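Local coordinates for hypothetical protein PH1819 (Pyrococcus horikoshii, PDB 2EEN) that is of unknown function but, as a CYTH-domain protein of the class IV adenylyl cyclase-like family, probably acts on triphosphate-containing compounds, at residues K7-D12 against E166-L171; F24-I29 against R111-V116; V120-D125 against K132-E137. All blocks are in the same frame, centred on the assembly; numbering follows the deposited sequence.

Contact 1 (K7-D12 against E166-L171); sequences KGYAND and ERRSYL
Tyr9 gives its OH to Glu166 OE1 at 2.7 Å, meeting the carboxylate on its anti side while the oxygen lies at the edge of the phenol ring, whose plane is 73° from that of the carboxylate. Arg168 holds that carboxylate side-on: NH2 shares OE1 with Tyr9 from the same face of the plane, and Arg168 NE reaches Glu166 OE2 at 2.6 Å in a salt bridge, from above the carboxylate plane. The backbone N of Arg168 takes the anti lone pair of OE2, so each oxygen has two donors and the group is fixed in rotation; NH1 of Arg168 is engaged by Glu176.

Glu166 N closes on Lys7 O at 2.8 Å, and a water links Lys7 N with Glu166 O. The Lys7 chain bends at chi3 (69°), so that Lys7 NZ donates a hydrogen bond to Arg168 O at 3.0 Å, in the carbonyl plane and on a lone pair. This cation also lies over one face of Tyr170, Lys7 NZ being 3.5 Å from the ring centroid, with Lys7 CD packed near Tyr170 OH, whose partner is Asp125. Lys7 occupies the lysine position of the ExExK signature of CYTH proteins, on the first strand of their antiparallel tunnel fold.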
loop_
_atom_site.group_PDB
_atom_site.type_symbol
_atom_site.label_atom_id
_atom_site.label_comp_id
_atom_site.label_asym_id
_atom_site.label_seq_id
_atom_site.Cartn_x
_atom_site.Cartn_y
_atom_site.Cartn_z
ATOM N N LYS A 7 -14.130 -11.207 -20.150
ATOM C CA LYS A 7 -13.330 -10.622 -21.209
ATOM C C LYS A 7 -13.408 -11.480 -22.455
ATOM O O LYS A 7 -13.474 -12.707 -22.373
ATOM C CB LYS A 7 -11.870 -10.500 -20.760
ATOM C CG LYS A 7 -10.915 -10.027 -21.853
ATOM C CD LYS A 7 -9.561 -9.606 -21.280
ATOM C CE LYS A 7 -8.762 -10.785 -20.747
ATOM N NZ LYS A 7 -7.491 -10.318 -20.103
ATOM N N GLY A 8 -13.400 -10.824 -23.607
ATOM C CA GLY A 8 -13.438 -11.530 -24.868
ATOM C C GLY A 8 -12.502 -10.875 -25.860
ATOM O O GLY A 8 -12.119 -9.716 -25.692
ATOM N N TYR A 9 -12.096 -11.618 -26.881
ATOM C CA TYR A 9 -11.234 -11.047 -27.901
ATOM C C TYR A 9 -12.134 -10.166 -28.746
ATOM O O TYR A 9 -13.314 -10.476 -28.925
ATOM C CB TYR A 9 -10.601 -12.144 -28.765
ATOM C CG TYR A 9 -9.521 -12.909 -28.047
ATOM C CD1 TYR A 9 -9.840 -13.867 -27.085
ATOM C CD2 TYR A 9 -8.176 -12.638 -28.287
ATOM C CE1 TYR A 9 -8.848 -14.535 -26.379
ATOM C CE2 TYR A 9 -7.175 -13.299 -27.583
ATOM C CZ TYR A 9 -7.518 -14.243 -26.631
ATOM O OH TYR A 9 -6.536 -14.885 -25.915
ATOM N N ALA A 10 -11.592 -9.067 -29.256
ATOM C CA ALA A 10 -12.383 -8.154 -30.065
ATOM C C ALA A 10 -11.717 -7.782 -31.383
ATOM O O ALA A 10 -10.673 -8.330 -31.750
ATOM C CB ALA A 10 -12.705 -6.888 -29.260
ATOM N N ASN A 11 -12.335 -6.840 -32.085
ATOM C CA ASN A 11 -11.860 -6.373 -33.377
ATOM C C ASN A 11 -12.582 -5.070 -33.691
ATOM O O ASN A 11 -13.444 -4.642 -32.923
ATOM C CB ASN A 11 -12.188 -7.408 -34.449
ATOM C CG ASN A 11 -13.652 -7.815 -34.428
ATOM O OD1 ASN A 11 -14.545 -6.966 -34.443
ATOM N ND2 ASN A 11 -13.906 -9.118 -34.392
ATOM N N ASP A 12 -12.244 -4.449 -34.819
ATOM C CA ASP A 12 -12.873 -3.188 -35.205
ATOM C C ASP A 12 -14.395 -3.296 -35.252
ATOM O O ASP A 12 -15.104 -2.343 -34.917
ATOM C CB ASP A 12 -12.363 -2.722 -36.575
ATOM C CG ASP A 12 -10.903 -2.312 -36.548
ATOM O OD1 ASP A 12 -10.500 -1.601 -35.604
ATOM O OD2 ASP A 12 -10.159 -2.692 -37.479
ATOM N N GLU A 166 -12.020 -15.081 -22.624
ATOM C CA GLU A 166 -10.689 -15.340 -22.065
ATOM C C GLU A 166 -10.631 -15.033 -20.561
ATOM O O GLU A 166 -10.857 -13.919 -20.107
ATOM C CB GLU A 166 -9.676 -14.461 -22.810
ATOM C CG GLU A 166 -8.255 -14.630 -22.275
ATOM C CD GLU A 166 -7.760 -16.021 -22.611
ATOM O OE1 GLU A 166 -7.506 -16.294 -23.766
ATOM O OE2 GLU A 166 -7.594 -16.818 -21.693
ATOM N N ARG A 167 -10.352 -16.093 -19.769
ATOM C CA ARG A 167 -10.219 -15.895 -18.328
ATOM C C ARG A 167 -8.785 -15.524 -17.944
ATOM O O ARG A 167 -8.488 -15.133 -16.818
ATOM C CB ARG A 167 -10.579 -17.214 -17.634
ATOM C CG ARG A 167 -12.079 -17.479 -17.529
ATOM C CD ARG A 167 -12.375 -18.726 -16.692
ATOM N NE ARG A 167 -11.871 -18.534 -15.335
ATOM C CZ ARG A 167 -11.754 -19.603 -14.512
ATOM N NH1 ARG A 167 -12.078 -20.816 -14.927
ATOM N NH2 ARG A 167 -11.314 -19.416 -13.264
ATOM N N ARG A 168 -7.855 -15.741 -18.890
ATOM C CA ARG A 168 -6.477 -15.369 -18.615
ATOM C C ARG A 168 -6.312 -13.854 -18.687
ATOM O O ARG A 168 -6.847 -13.185 -19.557
ATOM C CB ARG A 168 -5.568 -16.021 -19.662
ATOM C CG ARG A 168 -5.291 -17.503 -19.406
ATOM C CD ARG A 168 -4.492 -18.134 -20.552
ATOM N NE ARG A 168 -5.179 -17.888 -21.816
ATOM C CZ ARG A 168 -4.619 -18.315 -22.973
ATOM N NH1 ARG A 168 -3.459 -18.950 -22.975
ATOM N NH2 ARG A 168 -5.265 -18.095 -24.121
ATOM N N SER A 169 -5.557 -13.341 -17.730
ATOM C CA SER A 169 -5.286 -11.920 -17.640
ATOM C C SER A 169 -4.344 -11.518 -18.761
ATOM O O SER A 169 -3.663 -12.364 -19.356
ATOM C CB SER A 169 -4.621 -11.609 -16.306
ATOM O OG SER A 169 -3.396 -12.317 -16.192
ATOM N N TYR A 170 -4.299 -10.225 -19.050
ATOM C CA TYR A 170 -3.395 -9.746 -20.081
ATOM C C TYR A 170 -1.977 -10.117 -19.671
ATOM O O TYR A 170 -1.153 -10.472 -20.513
ATOM C CB TYR A 170 -3.504 -8.231 -20.238
ATOM C CG TYR A 170 -4.845 -7.777 -20.754
ATOM C CD1 TYR A 170 -5.426 -8.387 -21.868
ATOM C CD2 TYR A 170 -5.528 -6.728 -20.145
ATOM C CE1 TYR A 170 -6.651 -7.965 -22.358
ATOM C CE2 TYR A 170 -6.753 -6.296 -20.629
ATOM C CZ TYR A 170 -7.310 -6.916 -21.732
ATOM O OH TYR A 170 -8.523 -6.491 -22.202
ATOM N N LEU A 171 -1.698 -10.035 -18.373
ATOM C CA LEU A 171 -0.377 -10.377 -17.861
ATOM C C LEU A 171 -0.020 -11.809 -18.239
ATOM O O LEU A 171 1.060 -12.066 -18.771
ATOM C CB LEU A 171 -0.334 -10.235 -16.337
ATOM C CG LEU A 171 0.947 -10.742 -15.666
ATOM C CD1 LEU A 171 2.134 -9.925 -16.154
ATOM C CD2 LEU A 171 0.813 -10.644 -14.151
HETATM O O HOH W 1 -13.554 -13.820 -18.927
#

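Contact 2 (F24-I29 against R111-V116); sequences FMRKEI and REKYYV
Phe24 sets CD1 over one face of the Tyr114 ring, 3.6 Å from Tyr114 CZ, with the two planes inclined at 54°. Its CG lies opposite the backbone N (chi1 172°), which carries the ring over Tyr114, while CE1 brings the phenyl edge up to Glu112 CB. The phenol is steadied from its far end, where Tyr114 OH bonds to Glu112 OE1 at 2.6 Å, nearly in line with the C-O bond; the same oxygen also receives Arg19. Further along this face, the aliphatic part of Lys27 crosses Glu112, CG to CG at 3.9 Å.

Strands 23-36 and 102-117 are neighbours in the antiparallel sheet of the CYTH domain. Met25 and Arg26 both face Lys113 in a classic beta bulge: Met25 N bonds to Lys113 O, and Lys113 N to Arg26 O. Beyond the bulge Glu28 and Arg111 form a regular hydrogen-bonded pair, each N bonded to the other's O. Met25 swings its SD to 3.9 Å from Tyr115 CB.

On the other face, Arg26, Lys113 and Glu28 form a salt-bridge network in which Glu28 OE2 accepts three donors. Arg26 approaches side-on with NE and NH2, the oxygen lying in the guanidinium plane, and Lys113 NZ comes to 2.9 Å from Glu28 OE2, on the syn side and 33° out of the carboxylate plane. Glu28 OE1 is held by His30, and the guanidinium of Arg111 turns to Asp125.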
loop_
_atom_site.group_PDB
_atom_site.type_symbol
_atom_site.label_atom_id
_atom_site.label_comp_id
_atom_site.label_asym_id
_atom_site.label_seq_id
_atom_site.Cartn_x
_atom_site.Cartn_y
_atom_site.Cartn_z
ATOM N N PHE A 24 -20.807 6.597 -24.510
ATOM C CA PHE A 24 -19.372 6.662 -24.276
ATOM C C PHE A 24 -19.171 7.429 -22.981
ATOM O O PHE A 24 -19.790 8.473 -22.763
ATOM C CB PHE A 24 -18.670 7.393 -25.430
ATOM C CG PHE A 24 -17.212 7.683 -25.176
ATOM C CD1 PHE A 24 -16.297 6.647 -25.000
ATOM C CD2 PHE A 24 -16.753 8.995 -25.123
ATOM C CE1 PHE A 24 -14.948 6.913 -24.775
ATOM C CE2 PHE A 24 -15.404 9.272 -24.900
ATOM C CZ PHE A 24 -14.500 8.228 -24.725
ATOM N N MET A 25 -18.324 6.900 -22.112
ATOM C CA MET A 25 -18.037 7.546 -20.848
ATOM C C MET A 25 -16.724 8.298 -20.991
ATOM O O MET A 25 -16.709 9.529 -20.994
ATOM C CB MET A 25 -17.967 6.497 -19.743
ATOM C CG MET A 25 -19.277 5.743 -19.602
ATOM S SD MET A 25 -19.231 4.421 -18.383
ATOM C CE MET A 25 -19.180 5.377 -16.865
ATOM N N ARG A 26 -15.625 7.566 -21.140
ATOM C CA ARG A 26 -14.332 8.214 -21.319
ATOM C C ARG A 26 -13.277 7.215 -21.765
ATOM O O ARG A 26 -13.468 6.003 -21.655
ATOM C CB ARG A 26 -13.888 8.885 -20.016
ATOM C CG ARG A 26 -13.413 7.925 -18.943
ATOM C CD ARG A 26 -13.086 8.681 -17.666
ATOM N NE ARG A 26 -12.487 7.816 -16.655
ATOM C CZ ARG A 26 -12.323 8.160 -15.384
ATOM N NH1 ARG A 26 -12.719 9.354 -14.964
ATOM N NH2 ARG A 26 -11.756 7.315 -14.536
ATOM N N LYS A 27 -12.172 7.734 -22.288
ATOM C CA LYS A 27 -11.070 6.896 -22.737
ATOM C C LYS A 27 -9.932 7.057 -21.750
ATOM O O LYS A 27 -9.647 8.161 -21.287
ATOM C CB LYS A 27 -10.603 7.315 -24.128
ATOM C CG LYS A 27 -9.429 6.494 -24.648
ATOM C CD LYS A 27 -9.115 6.840 -26.093
ATOM C CE LYS A 27 -7.989 5.980 -26.639
ATOM N NZ LYS A 27 -7.681 6.344 -28.054
ATOM N N GLU A 28 -9.269 5.952 -21.436
ATOM C CA GLU A 28 -8.170 5.993 -20.487
ATOM C C GLU A 28 -6.963 5.259 -21.041
ATOM O O GLU A 28 -7.091 4.344 -21.850
ATOM C CB GLU A 28 -8.575 5.320 -19.163
ATOM C CG GLU A 28 -9.903 5.799 -18.563
ATOM C CD GLU A 28 -10.306 5.017 -17.316
ATOM O OE1 GLU A 28 -9.810 3.884 -17.126
ATOM O OE2 GLU A 28 -11.134 5.522 -16.528
ATOM N N ILE A 29 -5.782 5.703 -20.635
ATOM C CA ILE A 29 -4.558 5.016 -21.006
ATOM C C ILE A 29 -4.151 4.357 -19.695
ATOM O O ILE A 29 -4.195 4.988 -18.640
ATOM C CB ILE A 29 -3.453 5.987 -21.450
ATOM C CG1 ILE A 29 -3.775 6.519 -22.844
ATOM C CG2 ILE A 29 -2.095 5.270 -21.452
ATOM C CD1 ILE A 29 -2.870 7.656 -23.296
ATOM N N ARG A 111 -8.120 2.179 -22.973
ATOM C CA ARG A 111 -9.402 1.609 -22.597
ATOM C C ARG A 111 -10.493 2.643 -22.781
ATOM O O ARG A 111 -10.442 3.721 -22.192
ATOM C CB ARG A 111 -9.333 1.108 -21.153
ATOM C CG ARG A 111 -10.685 0.795 -20.509
ATOM C CD ARG A 111 -10.514 0.047 -19.191
ATOM N NE ARG A 111 -10.116 -1.345 -19.408
ATOM C CZ ARG A 111 -9.789 -2.198 -18.441
ATOM N NH1 ARG A 111 -9.803 -1.814 -17.168
ATOM N NH2 ARG A 111 -9.460 -3.448 -18.747
ATOM N N GLU A 112 -11.468 2.316 -23.621
ATOM C CA GLU A 112 -12.592 3.215 -23.852
ATOM C C GLU A 112 -13.728 2.603 -23.048
ATOM O O GLU A 112 -14.099 1.456 -23.284
ATOM C CB GLU A 112 -12.973 3.273 -25.327
ATOM C CG GLU A 112 -12.048 4.116 -26.190
ATOM C CD GLU A 112 -12.426 4.070 -27.663
ATOM O OE1 GLU A 112 -13.636 4.024 -27.971
ATOM O OE2 GLU A 112 -11.514 4.090 -28.517
ATOM N N LYS A 113 -14.270 3.364 -22.101
ATOM C CA LYS A 113 -15.348 2.880 -21.245
ATOM C C LYS A 113 -16.713 3.305 -21.754
ATOM O O LYS A 113 -16.903 4.452 -22.163
ATOM C CB LYS A 113 -15.173 3.405 -19.822
ATOM C CG LYS A 113 -13.954 2.890 -19.082
ATOM C CD LYS A 113 -13.978 3.406 -17.646
ATOM C CE LYS A 113 -12.799 2.906 -16.833
ATOM N NZ LYS A 113 -12.853 3.453 -15.448
ATOM N N TYR A 114 -17.656 2.371 -21.707
ATOM C CA TYR A 114 -19.022 2.603 -22.156
ATOM C C TYR A 114 -20.036 2.185 -21.111
ATOM O O TYR A 114 -19.882 1.165 -20.447
ATOM C CB TYR A 114 -19.287 1.826 -23.450
ATOM C CG TYR A 114 -18.511 2.370 -24.609
ATOM C CD1 TYR A 114 -17.165 2.040 -24.787
ATOM C CD2 TYR A 114 -19.085 3.302 -25.476
ATOM C CE1 TYR A 114 -16.413 2.628 -25.789
ATOM C CE2 TYR A 114 -18.334 3.899 -26.482
ATOM C CZ TYR A 114 -16.997 3.557 -26.628
ATOM O OH TYR A 114 -16.235 4.168 -27.599
ATOM N N TYR A 115 -21.080 2.995 -20.963
ATOM C CA TYR A 115 -22.152 2.709 -20.021
ATOM C C TYR A 115 -23.137 1.735 -20.670
ATOM O O TYR A 115 -23.676 2.020 -21.731
ATOM C CB TYR A 115 -22.889 4.005 -19.676
ATOM C CG TYR A 115 -24.088 3.811 -18.775
ATOM C CD1 TYR A 115 -23.953 3.825 -17.390
ATOM C CD2 TYR A 115 -25.360 3.614 -19.310
ATOM C CE1 TYR A 115 -25.060 3.654 -16.557
ATOM C CE2 TYR A 115 -26.472 3.439 -18.482
ATOM C CZ TYR A 115 -26.311 3.463 -17.116
ATOM O OH TYR A 115 -27.409 3.302 -16.303
ATOM N N VAL A 116 -23.364 0.584 -20.042
ATOM C CA VAL A 116 -24.303 -0.399 -20.584
ATOM C C VAL A 116 -25.642 -0.256 -19.885
ATOM O O VAL A 116 -26.675 -0.045 -20.526
ATOM C CB VAL A 116 -23.775 -1.827 -20.394
ATOM C CG1 VAL A 116 -24.823 -2.849 -20.839
ATOM C CG2 VAL A 116 -22.510 -1.996 -21.200
#

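Contact 3 (V120-D125 against K132-E137); sequences VTITLD and KFIEIE
Ile122, Ile134 and Ile136 interlock across an antiparallel beta hairpin whose two strands send hydrocarbon to one face of the sheet and mostly polar groups to the other. Ile134 and Ile136 share a conformation, each with CG1 anti to the backbone N (chi1 near 180°, Ile136 at -171°), which carries their CD1 tips across to the partner strand. Ile136 CD1 crosses the flank of Ile122, 3.7 Å from CG1, and also touches Val120 CG1. Ile134 CD1 touches two neighbours on the partner strand: it lies 3.8 Å from Ile122 CG2, the side chains crossing at a slant, and 3.9 Å from Leu124 CD2, where Leu124 and Ile134 run side by side and point the same way. Leu153, Leu157 and Leu160 of helix 146-160 pack on the isoleucines of this face, and Phe15 and Val18 of helix 12-19 on Leu124.

Six backbone hydrogen bonds fix the register, in reciprocal pairs at Thr121-Glu137, Thr123-Glu135 and Asp125-Phe133. Between them the CA-H groups of the non-hydrogen-bonded residues lean on the same carbonyls, as at Ile122 CA to Glu135 O, 3.2 Å.

On the polar face, which probably lines the tunnel, as in other CYTH proteins, Thr123 places OG1 between its backbone N and carbonyl carbon (chi1 61°), 3.3 Å from Glu135 CB. Asp125 OD2 and Glu135 OE2 come within 3.3 Å, two acceptors with no hydrogen bond between them, the side chains crossing at about a right angle and the carboxylate planes 73° apart. OD2 also accepts Tyr170 OH and forms a salt bridge with Arg111 NH2, which has a long, weak ion pair with Glu135 OE2. Near the open end of the hairpin, a water lies 2.8 Å from Thr121 OG1 and makes a weak bond to Glu137 OE1.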
loop_
_atom_site.group_PDB
_atom_site.type_symbol
_atom_site.label_atom_id
_atom_site.label_comp_id
_atom_site.label_asym_id
_atom_site.label_seq_id
_atom_site.Cartn_x
_atom_site.Cartn_y
_atom_site.Cartn_z
ATOM N N VAL A 120 -23.258 -1.510 -14.823
ATOM C CA VAL A 120 -22.618 -2.387 -15.806
ATOM C C VAL A 120 -21.868 -1.545 -16.824
ATOM O O VAL A 120 -22.449 -0.662 -17.467
ATOM C CB VAL A 120 -23.633 -3.262 -16.545
ATOM C CG1 VAL A 120 -22.897 -4.206 -17.491
ATOM C CG2 VAL A 120 -24.465 -4.060 -15.539
ATOM N N THR A 121 -20.577 -1.829 -16.966
ATOM C CA THR A 121 -19.730 -1.085 -17.880
ATOM C C THR A 121 -18.959 -1.996 -18.827
ATOM O O THR A 121 -18.550 -3.090 -18.454
ATOM C CB THR A 121 -18.707 -0.232 -17.090
ATOM O OG1 THR A 121 -19.407 0.607 -16.163
ATOM C CG2 THR A 121 -17.885 0.639 -18.032
ATOM N N ILE A 122 -18.769 -1.524 -20.050
ATOM C CA ILE A 122 -18.014 -2.261 -21.055
ATOM C C ILE A 122 -16.775 -1.457 -21.403
ATOM O O ILE A 122 -16.826 -0.233 -21.482
ATOM C CB ILE A 122 -18.842 -2.461 -22.341
ATOM C CG1 ILE A 122 -19.653 -3.747 -22.230
ATOM C CG2 ILE A 122 -17.927 -2.496 -23.575
ATOM C CD1 ILE A 122 -20.632 -3.920 -23.360
ATOM N N THR A 123 -15.654 -2.135 -21.610
ATOM C CA THR A 123 -14.457 -1.416 -21.994
ATOM C C THR A 123 -13.877 -2.001 -23.264
ATOM O O THR A 123 -13.865 -3.219 -23.451
ATOM C CB THR A 123 -13.387 -1.446 -20.885
ATOM O OG1 THR A 123 -12.998 -2.801 -20.616
ATOM C CG2 THR A 123 -13.941 -0.822 -19.622
ATOM N N LEU A 124 -13.437 -1.123 -24.154
ATOM C CA LEU A 124 -12.815 -1.559 -25.395
ATOM C C LEU A 124 -11.337 -1.363 -25.116
ATOM O O LEU A 124 -10.879 -0.236 -24.934
ATOM C CB LEU A 124 -13.253 -0.684 -26.565
ATOM C CG LEU A 124 -14.761 -0.595 -26.792
ATOM C CD1 LEU A 124 -15.008 0.168 -28.082
ATOM C CD2 LEU A 124 -15.372 -1.995 -26.851
ATOM N N ASP A 125 -10.602 -2.468 -25.064
ATOM C CA ASP A 125 -9.177 -2.419 -24.759
ATOM C C ASP A 125 -8.269 -2.678 -25.948
ATOM O O ASP A 125 -8.471 -3.623 -26.696
ATOM C CB ASP A 125 -8.825 -3.454 -23.686
ATOM C CG ASP A 125 -9.551 -3.232 -22.379
ATOM O OD1 ASP A 125 -10.144 -2.147 -22.178
ATOM O OD2 ASP A 125 -9.510 -4.153 -21.539
ATOM N N LYS A 132 -6.757 -6.191 -29.592
ATOM C CA LYS A 132 -8.056 -5.747 -29.097
ATOM C C LYS A 132 -8.852 -6.755 -28.273
ATOM O O LYS A 132 -8.967 -7.929 -28.628
ATOM C CB LYS A 132 -8.929 -5.300 -30.269
ATOM C CG LYS A 132 -8.397 -4.114 -31.037
ATOM C CD LYS A 132 -9.321 -3.770 -32.197
ATOM C CE LYS A 132 -8.984 -2.415 -32.802
ATOM N NZ LYS A 132 -7.573 -2.334 -33.258
ATOM N N PHE A 133 -9.407 -6.266 -27.170
ATOM C CA PHE A 133 -10.236 -7.074 -26.285
ATOM C C PHE A 133 -11.409 -6.225 -25.836
ATOM O O PHE A 133 -11.408 -5.002 -25.992
ATOM C CB PHE A 133 -9.482 -7.501 -25.026
ATOM C CG PHE A 133 -8.364 -8.459 -25.280
ATOM C CD1 PHE A 133 -7.178 -8.015 -25.847
ATOM C CD2 PHE A 133 -8.494 -9.799 -24.944
ATOM C CE1 PHE A 133 -6.130 -8.898 -26.083
ATOM C CE2 PHE A 133 -7.447 -10.697 -25.175
ATOM C CZ PHE A 133 -6.263 -10.241 -25.743
ATOM N N ILE A 134 -12.409 -6.893 -25.283
ATOM C CA ILE A 134 -13.566 -6.206 -24.754
ATOM C C ILE A 134 -13.850 -6.820 -23.395
ATOM O O ILE A 134 -13.854 -8.043 -23.230
ATOM C CB ILE A 134 -14.803 -6.342 -25.668
ATOM C CG1 ILE A 134 -15.976 -5.580 -25.036
ATOM C CG2 ILE A 134 -15.148 -7.811 -25.892
ATOM C CD1 ILE A 134 -17.157 -5.398 -25.951
ATOM N N GLU A 135 -14.043 -5.962 -22.405
ATOM C CA GLU A 135 -14.333 -6.435 -21.069
ATOM C C GLU A 135 -15.662 -5.862 -20.638
ATOM O O GLU A 135 -16.107 -4.840 -21.162
ATOM C CB GLU A 135 -13.238 -6.004 -20.088
ATOM C CG GLU A 135 -11.951 -6.815 -20.210
ATOM C CD GLU A 135 -10.943 -6.506 -19.112
ATOM O OE1 GLU A 135 -11.362 -6.125 -17.999
ATOM O OE2 GLU A 135 -9.726 -6.665 -19.352
ATOM N N ILE A 136 -16.305 -6.558 -19.713
ATOM C CA ILE A 136 -17.569 -6.110 -19.157
ATOM C C ILE A 136 -17.535 -6.453 -17.676
ATOM O O ILE A 136 -17.003 -7.496 -17.275
ATOM C CB ILE A 136 -18.782 -6.772 -19.857
ATOM C CG1 ILE A 136 -20.073 -6.096 -19.379
ATOM C CG2 ILE A 136 -18.804 -8.279 -19.585
ATOM C CD1 ILE A 136 -21.282 -6.404 -20.253
ATOM N N GLU A 137 -18.080 -5.567 -16.854
ATOM C CA GLU A 137 -18.076 -5.787 -15.419
ATOM C C GLU A 137 -19.282 -5.205 -14.716
ATOM O O GLU A 137 -19.913 -4.260 -15.199
ATOM C CB GLU A 137 -16.826 -5.169 -14.800
ATOM C CG GLU A 137 -16.667 -3.697 -15.151
ATOM C CD GLU A 137 -15.862 -2.931 -14.124
ATOM O OE1 GLU A 137 -16.425 -2.592 -13.062
ATOM O OE2 GLU A 137 -14.669 -2.667 -14.377
HETATM O O HOH W 2 -19.270 -1.064 -13.874
#

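Overall arrangement
From the N terminus, strand 3-9 enters contact 1 at once, but its partner arrives only 154 residues later, so this contact closes a loop holding nearly the whole domain and joins the first strand to the start of helix 170-176. Within that loop the other two follow in series without crossing. Contact 2 opens on strand 23-36 and closes 82 residues on, at strand 102-117; contact 3 is then the short hairpin that follows. All three share one antiparallel sheet: strand 120-127 lies beside 102-117, and 131-139 beside 3-9. Contact 3 therefore bridges the others, its centre about 8 Å from that of contact 2 and about 9 Å from that of contact 1.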